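Side-chain contacts in KLLA0B12012p (Kluyveromyces lactis, PDB 6Y3P), which partners the mRNA decapping enzyme Dcp2 directly and, through its C-terminal ATP-grasp domain, the part described here, probably binds ATP: residues C219-S224 and E306-A311; Q228-D233 and V371-R376; Q299-V304 and K390-L395; P350-T355 and D364-D369. One frame throughout, in Å; residues are numbered along the deposited sequence.

Contact 1: residues C219-S224 and E306-A311; sequences CYVTCS and ELFKAA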
loop_
_atom_site.group_PDB
_atom_site.type_symbol
_atom_site.label_atom_id
_atom_site.label_comp_id
_atom_site.label_asym_id
_atom_site.label_seq_id
_atom_site.Cartn_x
_atom_site.Cartn_y
_atom_site.Cartn_z
ATOM N N CYS A 219 5.628 -1.687 -3.702
ATOM C CA CYS A 219 5.612 -3.125 -3.906
ATOM C C CYS A 219 4.201 -3.547 -4.426
ATOM O O CYS A 219 3.195 -3.253 -3.769
ATOM C CB CYS A 219 5.974 -3.815 -2.589
ATOM S SG CYS A 219 5.915 -5.625 -2.642
ATOM N N TYR A 220 4.118 -4.172 -5.631
ATOM C CA TYR A 220 2.821 -4.665 -6.131
ATOM C C TYR A 220 2.529 -6.027 -5.534
ATOM O O TYR A 220 3.355 -6.932 -5.612
ATOM C CB TYR A 220 2.749 -4.709 -7.655
ATOM C CG TYR A 220 2.947 -3.337 -8.251
ATOM C CD1 TYR A 220 1.986 -2.341 -8.088
ATOM C CD2 TYR A 220 4.117 -3.015 -8.936
ATOM C CE1 TYR A 220 2.175 -1.061 -8.608
ATOM C CE2 TYR A 220 4.315 -1.740 -9.470
ATOM C CZ TYR A 220 3.331 -0.770 -9.317
ATOM O OH TYR A 220 3.495 0.485 -9.830
ATOM N N VAL A 221 1.378 -6.144 -4.887
ATOM C CA VAL A 221 0.939 -7.337 -4.193
ATOM C C VAL A 221 -0.356 -7.793 -4.837
ATOM O O VAL A 221 -1.294 -7.010 -4.912
ATOM C CB VAL A 221 0.770 -7.048 -2.685
ATOM C CG1 VAL A 221 0.249 -8.282 -1.941
ATOM C CG2 VAL A 221 2.073 -6.557 -2.068
ATOM N N THR A 222 -0.408 -9.047 -5.320
ATOM C CA THR A 222 -1.612 -9.583 -5.949
ATOM C C THR A 222 -2.251 -10.610 -5.056
ATOM O O THR A 222 -1.613 -11.577 -4.661
ATOM C CB THR A 222 -1.346 -10.120 -7.385
ATOM O OG1 THR A 222 -0.654 -9.139 -8.145
ATOM C CG2 THR A 222 -2.622 -10.510 -8.123
ATOM N N CYS A 223 -3.504 -10.382 -4.720
ATOM C CA CYS A 223 -4.342 -11.333 -4.002
ATOM C C CYS A 223 -5.121 -12.039 -5.038
ATOM O O CYS A 223 -5.685 -11.386 -5.899
ATOM C CB CYS A 223 -5.275 -10.633 -3.023
ATOM S SG CYS A 223 -4.467 -10.152 -1.500
ATOM N N SER A 224 -5.199 -13.345 -4.940
ATOM C CA SER A 224 -5.965 -14.162 -5.873
ATOM C C SER A 224 -6.909 -15.126 -5.125
ATOM O O SER A 224 -6.446 -15.904 -4.294
ATOM C CB SER A 224 -5.025 -14.935 -6.791
ATOM O OG SER A 224 -5.806 -15.697 -7.694
ATOM N N GLU A 306 1.625 -11.390 7.175
ATOM C CA GLU A 306 1.111 -11.039 8.499
ATOM C C GLU A 306 -0.092 -10.125 8.378
ATOM O O GLU A 306 -1.088 -10.344 9.073
ATOM C CB GLU A 306 2.221 -10.371 9.330
ATOM C CG GLU A 306 3.288 -11.330 9.828
ATOM C CD GLU A 306 2.734 -12.411 10.732
ATOM O OE1 GLU A 306 2.230 -12.049 11.819
ATOM O OE2 GLU A 306 2.694 -13.591 10.308
ATOM N N LEU A 307 -0.038 -9.146 7.456
ATOM C CA LEU A 307 -1.156 -8.222 7.231
ATOM C C LEU A 307 -2.389 -8.931 6.726
ATOM O O LEU A 307 -3.488 -8.662 7.211
ATOM C CB LEU A 307 -0.770 -7.033 6.331
ATOM C CG LEU A 307 -1.850 -5.966 6.090
ATOM C CD1 LEU A 307 -2.457 -5.469 7.421
ATOM C CD2 LEU A 307 -1.296 -4.809 5.352
ATOM N N PHE A 308 -2.226 -9.840 5.777
ATOM C CA PHE A 308 -3.371 -10.583 5.277
ATOM C C PHE A 308 -3.928 -11.544 6.342
ATOM O O PHE A 308 -5.144 -11.691 6.432
ATOM C CB PHE A 308 -3.065 -11.246 3.923
ATOM C CG PHE A 308 -3.260 -10.215 2.831
ATOM C CD1 PHE A 308 -4.535 -9.762 2.495
ATOM C CD2 PHE A 308 -2.166 -9.620 2.213
ATOM C CE1 PHE A 308 -4.709 -8.745 1.563
ATOM C CE2 PHE A 308 -2.342 -8.600 1.276
ATOM C CZ PHE A 308 -3.610 -8.167 0.959
ATOM N N LYS A 309 -3.075 -12.089 7.220
ATOM C CA LYS A 309 -3.552 -12.925 8.327
ATOM C C LYS A 309 -4.358 -12.044 9.313
ATOM O O LYS A 309 -5.450 -12.441 9.744
ATOM C CB LYS A 309 -2.408 -13.637 9.038
ATOM C CG LYS A 309 -1.776 -14.710 8.178
ATOM C CD LYS A 309 -1.155 -15.823 9.011
ATOM C CE LYS A 309 0.343 -15.773 9.064
ATOM N NZ LYS A 309 0.898 -17.110 9.405
ATOM N N ALA A 310 -3.860 -10.818 9.578
ATOM C CA ALA A 310 -4.506 -9.820 10.442
ATOM C C ALA A 310 -5.879 -9.457 9.912
ATOM O O ALA A 310 -6.857 -9.608 10.634
ATOM C CB ALA A 310 -3.644 -8.563 10.541
ATOM N N ALA A 311 -5.935 -9.025 8.628
ATOM C CA ALA A 311 -7.095 -8.564 7.861
ATOM C C ALA A 311 -8.247 -9.548 7.804
ATOM O O ALA A 311 -9.395 -9.161 7.973
ATOM C CB ALA A 311 -6.662 -8.198 6.452
#
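The sulfur of Cys-223 lies over one face of the Phe-308 ring, with SG 3.7 Å from the ring centroid and 30° off the normal, a Cys sulfur-aromatic contact. It is displaced toward the outer end of the ring: SG is 3.3 Å from CZ and 3.4 Å from CE1 of Phe-308, but 4.0 Å from CD1 of the same ring. A chi1 of -79° sets SG beside the backbone N of Cys-223 and lets it reach out to the helix. Val-221 makes the looser part, its CG1 coming obliquely to within 4.1 Å of Phe-308 CE2. These residues join strand 215-224, in the antiparallel sheet of the ATP-grasp domain, to helix 290-313, which packs on that sheet. The same ring also touches Val-229 and Phe-331 of the two flanking strands and meets Phe-319 edge-to-face. With an alanine in place of Phe-308, Cys-223 SG would probably lose its aromatic partner and a gap would open between helix and sheet. The more open side is that of Lys-309, which is partly exposed although it touches Tyr-93 of helix 83-95.

Contact 2: residues Q228-D233 and V371-R376; sequences QVFVYD and VSICVR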
loop_
_atom_site.group_PDB
_atom_site.type_symbol
_atom_site.label_atom_id
_atom_site.label_comp_id
_atom_site.label_asym_id
_atom_site.label_seq_id
_atom_site.Cartn_x
_atom_site.Cartn_y
_atom_site.Cartn_z
ATOM N N GLN A 228 -4.865 -16.571 -1.949
ATOM C CA GLN A 228 -3.443 -16.666 -2.233
ATOM C C GLN A 228 -2.914 -15.264 -2.323
ATOM O O GLN A 228 -3.564 -14.393 -2.912
ATOM C CB GLN A 228 -3.180 -17.409 -3.521
ATOM C CG GLN A 228 -3.164 -18.919 -3.337
ATOM C CD GLN A 228 -3.102 -19.577 -4.678
ATOM O OE1 GLN A 228 -4.039 -19.470 -5.475
ATOM N NE2 GLN A 228 -1.959 -20.174 -4.999
ATOM N N VAL A 229 -1.762 -15.019 -1.690
ATOM C CA VAL A 229 -1.128 -13.703 -1.681
ATOM C C VAL A 229 0.215 -13.808 -2.371
ATOM O O VAL A 229 1.029 -14.655 -2.014
ATOM C CB VAL A 229 -1.030 -13.034 -0.290
ATOM C CG1 VAL A 229 -0.550 -11.584 -0.436
ATOM C CG2 VAL A 229 -2.364 -13.087 0.463
ATOM N N PHE A 230 0.412 -12.974 -3.398
ATOM C CA PHE A 230 1.600 -12.991 -4.217
ATOM C C PHE A 230 2.272 -11.645 -4.197
ATOM O O PHE A 230 1.651 -10.623 -4.501
ATOM C CB PHE A 230 1.244 -13.360 -5.656
ATOM C CG PHE A 230 0.649 -14.732 -5.831
ATOM C CD1 PHE A 230 1.464 -15.842 -6.009
ATOM C CD2 PHE A 230 -0.729 -14.913 -5.841
ATOM C CE1 PHE A 230 0.915 -17.106 -6.185
ATOM C CE2 PHE A 230 -1.275 -16.176 -6.027
ATOM C CZ PHE A 230 -0.449 -17.266 -6.189
ATOM N N VAL A 231 3.542 -11.641 -3.818
ATOM C CA VAL A 231 4.344 -10.427 -3.813
ATOM C C VAL A 231 5.214 -10.451 -5.070
ATOM O O VAL A 231 5.836 -11.460 -5.392
ATOM C CB VAL A 231 5.162 -10.288 -2.510
ATOM C CG1 VAL A 231 6.163 -9.147 -2.594
ATOM C CG2 VAL A 231 4.250 -10.109 -1.298
ATOM N N TYR A 232 5.195 -9.351 -5.807
ATOM C CA TYR A 232 6.004 -9.142 -6.999
ATOM C C TYR A 232 7.373 -8.578 -6.538
ATOM O O TYR A 232 7.437 -7.478 -5.976
ATOM C CB TYR A 232 5.280 -8.189 -7.973
ATOM C CG TYR A 232 5.981 -8.070 -9.305
ATOM C CD1 TYR A 232 6.431 -9.204 -9.986
ATOM C CD2 TYR A 232 6.182 -6.832 -9.896
ATOM C CE1 TYR A 232 7.097 -9.100 -11.208
ATOM C CE2 TYR A 232 6.836 -6.716 -11.124
ATOM C CZ TYR A 232 7.288 -7.854 -11.775
ATOM O OH TYR A 232 7.907 -7.738 -12.990
ATOM N N ASP A 233 8.443 -9.368 -6.727
ATOM C CA ASP A 233 9.804 -9.046 -6.274
ATOM C C ASP A 233 10.540 -7.969 -7.072
ATOM O O ASP A 233 11.617 -7.574 -6.652
ATOM C CB ASP A 233 10.682 -10.309 -6.170
ATOM C CG ASP A 233 10.552 -11.001 -4.822
ATOM O OD1 ASP A 233 9.843 -10.457 -3.938
ATOM O OD2 ASP A 233 11.156 -12.083 -4.650
ATOM N N VAL A 371 -1.769 -12.929 -15.071
ATOM C CA VAL A 371 -2.574 -13.697 -16.015
ATOM C C VAL A 371 -2.210 -15.202 -16.003
ATOM O O VAL A 371 -3.113 -16.025 -15.885
ATOM C CB VAL A 371 -2.528 -13.061 -17.426
ATOM C CG1 VAL A 371 -3.213 -13.938 -18.464
ATOM C CG2 VAL A 371 -3.144 -11.657 -17.409
ATOM N N SER A 372 -0.912 -15.552 -16.065
ATOM C CA SER A 372 -0.473 -16.951 -16.108
ATOM C C SER A 372 -0.659 -17.751 -14.808
ATOM O O SER A 372 -0.675 -18.991 -14.872
ATOM C CB SER A 372 0.982 -17.041 -16.560
ATOM O OG SER A 372 1.866 -16.417 -15.640
ATOM N N ILE A 373 -0.759 -17.060 -13.634
ATOM C CA ILE A 373 -0.841 -17.728 -12.322
ATOM C C ILE A 373 -2.208 -17.564 -11.643
ATOM O O ILE A 373 -2.708 -18.509 -11.023
ATOM C CB ILE A 373 0.349 -17.256 -11.416
ATOM C CG1 ILE A 373 1.696 -17.713 -12.033
ATOM C CG2 ILE A 373 0.205 -17.731 -9.935
ATOM C CD1 ILE A 373 2.915 -17.004 -11.549
ATOM N N CYS A 374 -2.791 -16.371 -11.733
ATOM C CA CYS A 374 -4.066 -16.065 -11.078
ATOM C C CYS A 374 -5.285 -16.193 -12.005
ATOM O O CYS A 374 -6.327 -16.715 -11.581
ATOM C CB CYS A 374 -4.000 -14.684 -10.426
ATOM S SG CYS A 374 -2.568 -14.432 -9.336
ATOM N N VAL A 375 -5.165 -15.683 -13.261
ATOM C CA VAL A 375 -6.278 -15.669 -14.208
ATOM C C VAL A 375 -6.506 -17.048 -14.813
ATOM O O VAL A 375 -7.650 -17.456 -14.878
ATOM C CB VAL A 375 -6.147 -14.538 -15.277
ATOM C CG1 VAL A 375 -7.290 -14.583 -16.314
ATOM C CG2 VAL A 375 -6.079 -13.167 -14.606
ATOM N N ARG A 376 -5.458 -17.754 -15.277
ATOM C CA ARG A 376 -5.611 -19.092 -15.887
ATOM C C ARG A 376 -6.471 -20.057 -15.021
ATOM O O ARG A 376 -7.444 -20.591 -15.557
ATOM C CB ARG A 376 -4.239 -19.722 -16.230
ATOM C CG ARG A 376 -3.664 -19.347 -17.593
ATOM C CD ARG A 376 -2.298 -20.001 -17.807
ATOM N NE ARG A 376 -2.376 -21.464 -17.721
ATOM C CZ ARG A 376 -2.574 -22.275 -18.756
ATOM N NH1 ARG A 376 -2.684 -21.784 -19.983
ATOM N NH2 ARG A 376 -2.650 -23.583 -18.573
#
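The Phe-230 ring has Ile-373 and Cys-374 on one side of its plane, both approaching obliquely. Phe-391 of strand 391-396, whose ring stacks on that of Phe-230, comes from that same side, while the Glu-393 side chain touches the ring from the other. The contact is a helix-on-sheet packing: strand 228-239 belongs to an antiparallel sheet, and helix 357-375 lies against it. Val-229 and Val-231, next to Phe-230 on either side in the sequence, touch helix 290-313 instead, so the sheet is sandwiched between the two helices.

Two different parts of the ring are used. Near its outer end, Ile-373 CG2 is 3.8 Å from Phe-230 CZ and 3.9 Å from CE1 of the same ring. It is the branch methyl that does this, since the chi1 of -64° places CG2 anti to the backbone N of Ile-373, with CG1 anti to the carbonyl carbon and farther from the ring plane. Along the CD2-CE2 side, Cys-374 SG is 4.0 Å from both Phe-230 CE2 and Phe-230 CD2. The sulfur stands 4.5 Å from the ring centroid and 39° off the normal, an oblique sulfur-aromatic contact. Both Ile-373 and Cys-374 lie in a wider pi-type turn of the helix, in which Arg-376 N bonds to Val-371 O at 3.0 Å.

Contact 3: residues Q299-V304 and K390-L395; sequences QIHEAV and KFVEVL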
loop_
_atom_site.group_PDB
_atom_site.type_symbol
_atom_site.label_atom_id
_atom_site.label_comp_id
_atom_site.label_asym_id
_atom_site.label_seq_id
_atom_site.Cartn_x
_atom_site.Cartn_y
_atom_site.Cartn_z
ATOM N N GLN A 299 11.703 -9.097 4.853
ATOM C CA GLN A 299 10.804 -8.259 5.685
ATOM C C GLN A 299 9.503 -7.925 4.975
ATOM O O GLN A 299 8.443 -7.985 5.599
ATOM C CB GLN A 299 11.455 -6.927 6.069
ATOM C CG GLN A 299 12.694 -7.032 6.935
ATOM C CD GLN A 299 13.310 -5.668 7.094
ATOM O OE1 GLN A 299 12.761 -4.796 7.784
ATOM N NE2 GLN A 299 14.458 -5.448 6.435
ATOM N N ILE A 300 9.566 -7.587 3.672
ATOM C CA ILE A 300 8.357 -7.238 2.903
ATOM C C ILE A 300 7.382 -8.437 2.819
ATOM O O ILE A 300 6.181 -8.285 3.066
ATOM C CB ILE A 300 8.709 -6.607 1.521
ATOM C CG1 ILE A 300 9.133 -5.135 1.730
ATOM C CG2 ILE A 300 7.517 -6.706 0.535
ATOM C CD1 ILE A 300 9.943 -4.440 0.596
ATOM N N HIS A 301 7.904 -9.614 2.499
ATOM C CA HIS A 301 7.098 -10.832 2.386
ATOM C C HIS A 301 6.502 -11.188 3.702
ATOM O O HIS A 301 5.370 -11.621 3.741
ATOM C CB HIS A 301 7.972 -11.991 1.938
ATOM C CG HIS A 301 8.460 -11.862 0.544
ATOM N ND1 HIS A 301 9.075 -12.907 -0.088
ATOM C CD2 HIS A 301 8.390 -10.817 -0.303
ATOM C CE1 HIS A 301 9.351 -12.474 -1.303
ATOM N NE2 HIS A 301 8.942 -11.229 -1.475
ATOM N N GLU A 302 7.250 -11.013 4.787
ATOM C CA GLU A 302 6.749 -11.295 6.111
ATOM C C GLU A 302 5.624 -10.357 6.519
ATOM O O GLU A 302 4.605 -10.819 7.034
ATOM C CB GLU A 302 7.905 -11.297 7.119
ATOM C CG GLU A 302 7.629 -12.104 8.371
ATOM C CD GLU A 302 7.003 -13.481 8.214
ATOM O OE1 GLU A 302 7.292 -14.190 7.220
ATOM O OE2 GLU A 302 6.231 -13.858 9.123
ATOM N N ALA A 303 5.790 -9.052 6.240
ATOM C CA ALA A 303 4.835 -7.996 6.581
ATOM C C ALA A 303 3.508 -8.116 5.819
ATOM O O ALA A 303 2.436 -7.941 6.420
ATOM C CB ALA A 303 5.463 -6.628 6.387
ATOM N N VAL A 304 3.591 -8.457 4.508
ATOM C CA VAL A 304 2.448 -8.684 3.622
ATOM C C VAL A 304 1.614 -9.905 4.132
ATOM O O VAL A 304 0.400 -9.807 4.271
ATOM C CB VAL A 304 2.909 -8.850 2.134
ATOM C CG1 VAL A 304 1.797 -9.431 1.285
ATOM C CG2 VAL A 304 3.387 -7.518 1.533
ATOM N N LYS A 390 9.665 -14.388 -9.923
ATOM C CA LYS A 390 9.676 -13.137 -9.170
ATOM C C LYS A 390 8.276 -12.826 -8.605
ATOM O O LYS A 390 8.096 -11.807 -7.942
ATOM C CB LYS A 390 10.271 -11.988 -9.997
ATOM C CG LYS A 390 11.674 -12.327 -10.499
ATOM C CD LYS A 390 12.692 -11.272 -10.176
ATOM C CE LYS A 390 14.031 -11.638 -10.760
ATOM N NZ LYS A 390 14.773 -12.569 -9.870
ATOM N N PHE A 391 7.303 -13.737 -8.834
ATOM C CA PHE A 391 5.918 -13.673 -8.336
ATOM C C PHE A 391 5.835 -14.738 -7.248
ATOM O O PHE A 391 5.591 -15.905 -7.528
ATOM C CB PHE A 391 4.933 -13.959 -9.468
ATOM C CG PHE A 391 3.543 -13.399 -9.289
ATOM C CD1 PHE A 391 3.328 -12.020 -9.249
ATOM C CD2 PHE A 391 2.431 -14.240 -9.287
ATOM C CE1 PHE A 391 2.037 -11.500 -9.158
ATOM C CE2 PHE A 391 1.136 -13.714 -9.215
ATOM C CZ PHE A 391 0.950 -12.352 -9.140
ATOM N N VAL A 392 6.095 -14.332 -6.015
ATOM C CA VAL A 392 6.224 -15.247 -4.887
ATOM C C VAL A 392 4.968 -15.356 -4.016
ATOM O O VAL A 392 4.473 -14.350 -3.505
ATOM C CB VAL A 392 7.474 -14.814 -4.069
ATOM C CG1 VAL A 392 7.761 -15.771 -2.910
ATOM C CG2 VAL A 392 8.698 -14.660 -4.977
ATOM N N GLU A 393 4.500 -16.592 -3.800
ATOM C CA GLU A 393 3.367 -16.866 -2.929
ATOM C C GLU A 393 3.832 -16.783 -1.479
ATOM O O GLU A 393 4.626 -17.624 -1.050
ATOM C CB GLU A 393 2.765 -18.223 -3.220
ATOM C CG GLU A 393 1.364 -18.337 -2.658
ATOM C CD GLU A 393 0.912 -19.772 -2.561
ATOM O OE1 GLU A 393 1.137 -20.392 -1.498
ATOM O OE2 GLU A 393 0.424 -20.303 -3.580
ATOM N N VAL A 394 3.337 -15.761 -0.733
ATOM C CA VAL A 394 3.752 -15.472 0.643
ATOM C C VAL A 394 2.718 -15.917 1.680
ATOM O O VAL A 394 3.029 -16.003 2.870
ATOM C CB VAL A 394 4.159 -13.980 0.823
ATOM C CG1 VAL A 394 5.295 -13.611 -0.111
ATOM C CG2 VAL A 394 2.966 -13.035 0.619
ATOM N N LEU A 395 1.492 -16.182 1.235
ATOM C CA LEU A 395 0.412 -16.671 2.096
ATOM C C LEU A 395 -0.575 -17.419 1.269
ATOM O O LEU A 395 -0.883 -16.997 0.151
ATOM C CB LEU A 395 -0.307 -15.531 2.845
ATOM C CG LEU A 395 -1.352 -15.954 3.897
ATOM C CD1 LEU A 395 -0.685 -16.565 5.155
ATOM C CD2 LEU A 395 -2.279 -14.803 4.261
#
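His-301 and Val-394 mark the closest backbone approach, their CA atoms 6.0 Å apart, where the axes of helix 299-304 and strand 391-395 come within 8.0 Å at 45° between their N-to-C directions. Val-394 has a nearly helical backbone (phi -104°, psi -16°), and both it and Leu-395 bond to the backbone of Val-229, a pattern consistent with a classic beta bulge. Its two methyls divide the work. CG1 of Val-394 lies over a face of the imidazole, 3.6 Å above the plane and offset toward the rim, a CH-pi contact in which it is 3.7 Å from His-301 CG. CG2 of Val-394 instead meets Val-304 CG1 at 3.8 Å, one helical turn further on.

Strand 391-396 pairs antiparallel with strand 228-239, and helix 290-313 packs across both: Val-304 also touches Val-229 and Val-231. Val-392 adds a third, more peripheral touch, its CG1 4.0 Å from His-301 CE1 in an oblique approach. The polar end of the ring is held separately, by a hydrogen bond between His-301 NE2 and Asp-233 OD1, which probably helps fix the rotation of the imidazole against Val-394 and Val-392.

Contact 4: residues P350-T355 and D364-D369; sequences PDFKQT and DELFDD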
loop_
_atom_site.group_PDB
_atom_site.type_symbol
_atom_site.label_atom_id
_atom_site.label_comp_id
_atom_site.label_asym_id
_atom_site.label_seq_id
_atom_site.Cartn_x
_atom_site.Cartn_y
_atom_site.Cartn_z
ATOM N N PRO A 350 -3.677 1.257 -7.975
ATOM C CA PRO A 350 -2.531 2.172 -8.104
ATOM C C PRO A 350 -2.241 2.577 -9.547
ATOM O O PRO A 350 -2.601 1.851 -10.478
ATOM C CB PRO A 350 -1.367 1.343 -7.542
ATOM C CG PRO A 350 -1.769 -0.084 -7.805
ATOM C CD PRO A 350 -3.236 -0.096 -7.552
ATOM N N ASP A 351 -1.596 3.746 -9.735
ATOM C CA ASP A 351 -1.221 4.177 -11.077
ATOM C C ASP A 351 0.032 3.387 -11.422
ATOM O O ASP A 351 1.030 3.457 -10.709
ATOM C CB ASP A 351 -0.988 5.713 -11.172
ATOM C CG ASP A 351 -1.045 6.320 -12.585
ATOM O OD1 ASP A 351 -1.562 5.640 -13.519
ATOM O OD2 ASP A 351 -0.626 7.486 -12.747
ATOM N N PHE A 352 -0.082 2.537 -12.434
ATOM C CA PHE A 352 1.000 1.710 -12.944
ATOM C C PHE A 352 1.826 2.487 -13.984
ATOM O O PHE A 352 2.898 2.014 -14.352
ATOM C CB PHE A 352 0.449 0.409 -13.564
ATOM C CG PHE A 352 -0.269 -0.518 -12.607
ATOM C CD1 PHE A 352 0.444 -1.391 -11.787
ATOM C CD2 PHE A 352 -1.661 -0.545 -12.551
ATOM C CE1 PHE A 352 -0.225 -2.248 -10.905
ATOM C CE2 PHE A 352 -2.324 -1.388 -11.655
ATOM C CZ PHE A 352 -1.605 -2.238 -10.847
ATOM N N LYS A 353 1.336 3.669 -14.453
ATOM C CA LYS A 353 2.025 4.469 -15.481
ATOM C C LYS A 353 3.479 4.873 -15.116
ATOM O O LYS A 353 3.714 5.477 -14.066
ATOM C CB LYS A 353 1.214 5.708 -15.906
ATOM C CG LYS A 353 1.664 6.214 -17.273
ATOM C CD LYS A 353 1.167 7.597 -17.635
ATOM C CE LYS A 353 2.199 8.408 -18.408
ATOM N NZ LYS A 353 2.950 7.630 -19.444
ATOM N N GLN A 354 4.431 4.509 -16.012
ATOM C CA GLN A 354 5.880 4.767 -15.916
ATOM C C GLN A 354 6.450 5.240 -17.271
ATOM O O GLN A 354 5.747 5.273 -18.285
ATOM C CB GLN A 354 6.681 3.500 -15.462
ATOM C CG GLN A 354 6.130 2.649 -14.303
ATOM C CD GLN A 354 5.962 3.360 -12.973
ATOM O OE1 GLN A 354 6.656 4.333 -12.649
ATOM N NE2 GLN A 354 5.030 2.858 -12.158
ATOM N N THR A 355 7.737 5.591 -17.278
ATOM C CA THR A 355 8.439 6.009 -18.482
ATOM C C THR A 355 9.730 5.204 -18.569
ATOM O O THR A 355 10.314 4.849 -17.531
ATOM C CB THR A 355 8.553 7.559 -18.555
ATOM O OG1 THR A 355 8.257 7.992 -19.884
ATOM C CG2 THR A 355 9.910 8.117 -18.066
ATOM N N ASP A 364 5.356 -5.382 -17.752
ATOM C CA ASP A 364 5.040 -6.481 -18.684
ATOM C C ASP A 364 5.137 -7.841 -17.993
ATOM O O ASP A 364 4.297 -8.705 -18.211
ATOM C CB ASP A 364 6.001 -6.469 -19.877
ATOM C CG ASP A 364 5.686 -5.481 -20.976
ATOM O OD1 ASP A 364 4.703 -4.722 -20.831
ATOM O OD2 ASP A 364 6.419 -5.476 -21.996
ATOM N N GLU A 365 6.157 -8.021 -17.158
ATOM C CA GLU A 365 6.396 -9.260 -16.433
ATOM C C GLU A 365 5.389 -9.398 -15.298
ATOM O O GLU A 365 5.030 -10.520 -14.941
ATOM C CB GLU A 365 7.838 -9.279 -15.903
ATOM C CG GLU A 365 8.201 -10.580 -15.209
ATOM C CD GLU A 365 9.542 -10.637 -14.513
ATOM O OE1 GLU A 365 10.491 -9.970 -14.982
ATOM O OE2 GLU A 365 9.651 -11.398 -13.524
ATOM N N LEU A 366 4.921 -8.260 -14.742
ATOM C CA LEU A 366 3.937 -8.271 -13.672
ATOM C C LEU A 366 2.617 -8.849 -14.179
ATOM O O LEU A 366 2.090 -9.779 -13.557
ATOM C CB LEU A 366 3.737 -6.862 -13.063
ATOM C CG LEU A 366 2.431 -6.589 -12.256
ATOM C CD1 LEU A 366 2.340 -7.428 -10.988
ATOM C CD2 LEU A 366 2.286 -5.128 -11.939
ATOM N N PHE A 367 2.088 -8.293 -15.297
ATOM C CA PHE A 367 0.801 -8.702 -15.874
ATOM C C PHE A 367 0.886 -10.066 -16.522
ATOM O O PHE A 367 -0.097 -10.782 -16.491
ATOM C CB PHE A 367 0.199 -7.626 -16.783
ATOM C CG PHE A 367 -0.231 -6.449 -15.943
ATOM C CD1 PHE A 367 -1.399 -6.501 -15.188
ATOM C CD2 PHE A 367 0.582 -5.326 -15.820
ATOM C CE1 PHE A 367 -1.762 -5.438 -14.355
ATOM C CE2 PHE A 367 0.227 -4.268 -14.971
ATOM C CZ PHE A 367 -0.956 -4.318 -14.271
ATOM N N ASP A 368 2.084 -10.487 -16.950
ATOM C CA ASP A 368 2.337 -11.829 -17.453
ATOM C C ASP A 368 2.096 -12.861 -16.327
ATOM O O ASP A 368 1.386 -13.838 -16.535
ATOM C CB ASP A 368 3.776 -11.930 -17.974
ATOM C CG ASP A 368 3.947 -13.109 -18.896
ATOM O OD1 ASP A 368 3.461 -13.032 -20.059
ATOM O OD2 ASP A 368 4.452 -14.160 -18.428
ATOM N N ASP A 369 2.634 -12.590 -15.116
ATOM C CA ASP A 369 2.508 -13.437 -13.936
ATOM C C ASP A 369 1.101 -13.483 -13.408
ATOM O O ASP A 369 0.634 -14.563 -13.050
ATOM C CB ASP A 369 3.470 -12.975 -12.843
ATOM C CG ASP A 369 4.948 -13.112 -13.198
ATOM O OD1 ASP A 369 5.280 -13.964 -14.058
ATOM O OD2 ASP A 369 5.776 -12.370 -12.606
#
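Phe-352, in the irregular loop 350-355, faces Leu-366 of helix 364-369 across 10.4 Å between CA atoms, so long side chains span the gap. The two phenylalanines meet as an edge-to-face (T-shaped) pair: the edge of Phe-367 points at the face of Phe-352, with centroids 5.2 Å apart and planes at 76°. The evidence for a centred approach is that Phe-367 CZ stands 3.9 Å above the middle of the Phe-352 ring and is nearly equidistant from several of its carbons, 4.0 Å from CE1 and 4.2 Å from CE2. Leu-366 comes from the same side of that plane but obliquely, its CD2 4.0 Å from Phe-352 CE1. Within the helix, Leu-366 CG also lies above a face of Phe-367, at 4.2 Å from the plane, so the three groups pack mutually. Replacing Phe-352 by a serine would probably leave the Phe-367 edge without its aromatic face and open a gap beside Leu-366.

The loop itself gains a weak hydrogen bond from Gln-354 NE2 to Phe-352 O. It connects strand 341-347 of the ATP-grasp domain to helix 357-375, and the contact folds it back on that helix. Tyr-220 of strand 215-224 meets Phe-352 from the other side of its ring plane, while Ile-20 touches both phenylalanines and Leu-24 of helix 21-31 packs on Phe-367.

How the contacts relate
Contacts 1 and 3 share helix 290-313, and contacts 2 and 4 share helix 357-375; the two helices lie on opposite sides of one antiparallel sheet. Contacts 1, 2 and 4 are buried and apolar, with sulfur or aromatic partners around a phenylalanine. Contact 3 is only partly buried, and there an imidazole replaces the phenyl ring, its polar end held by Asp-233 from the strand of contact 2. Contact 1 lies nearest the centre of the chain, about 10 Å from it, and contact 2 farthest, about 17 Å. Strand pairing links contacts 1 and 2 through Thr-222 and Phe-230, whereas only in contact 4 does a touching residue, Phe-352, lie in a loop, joined to contact 1 by Tyr-220.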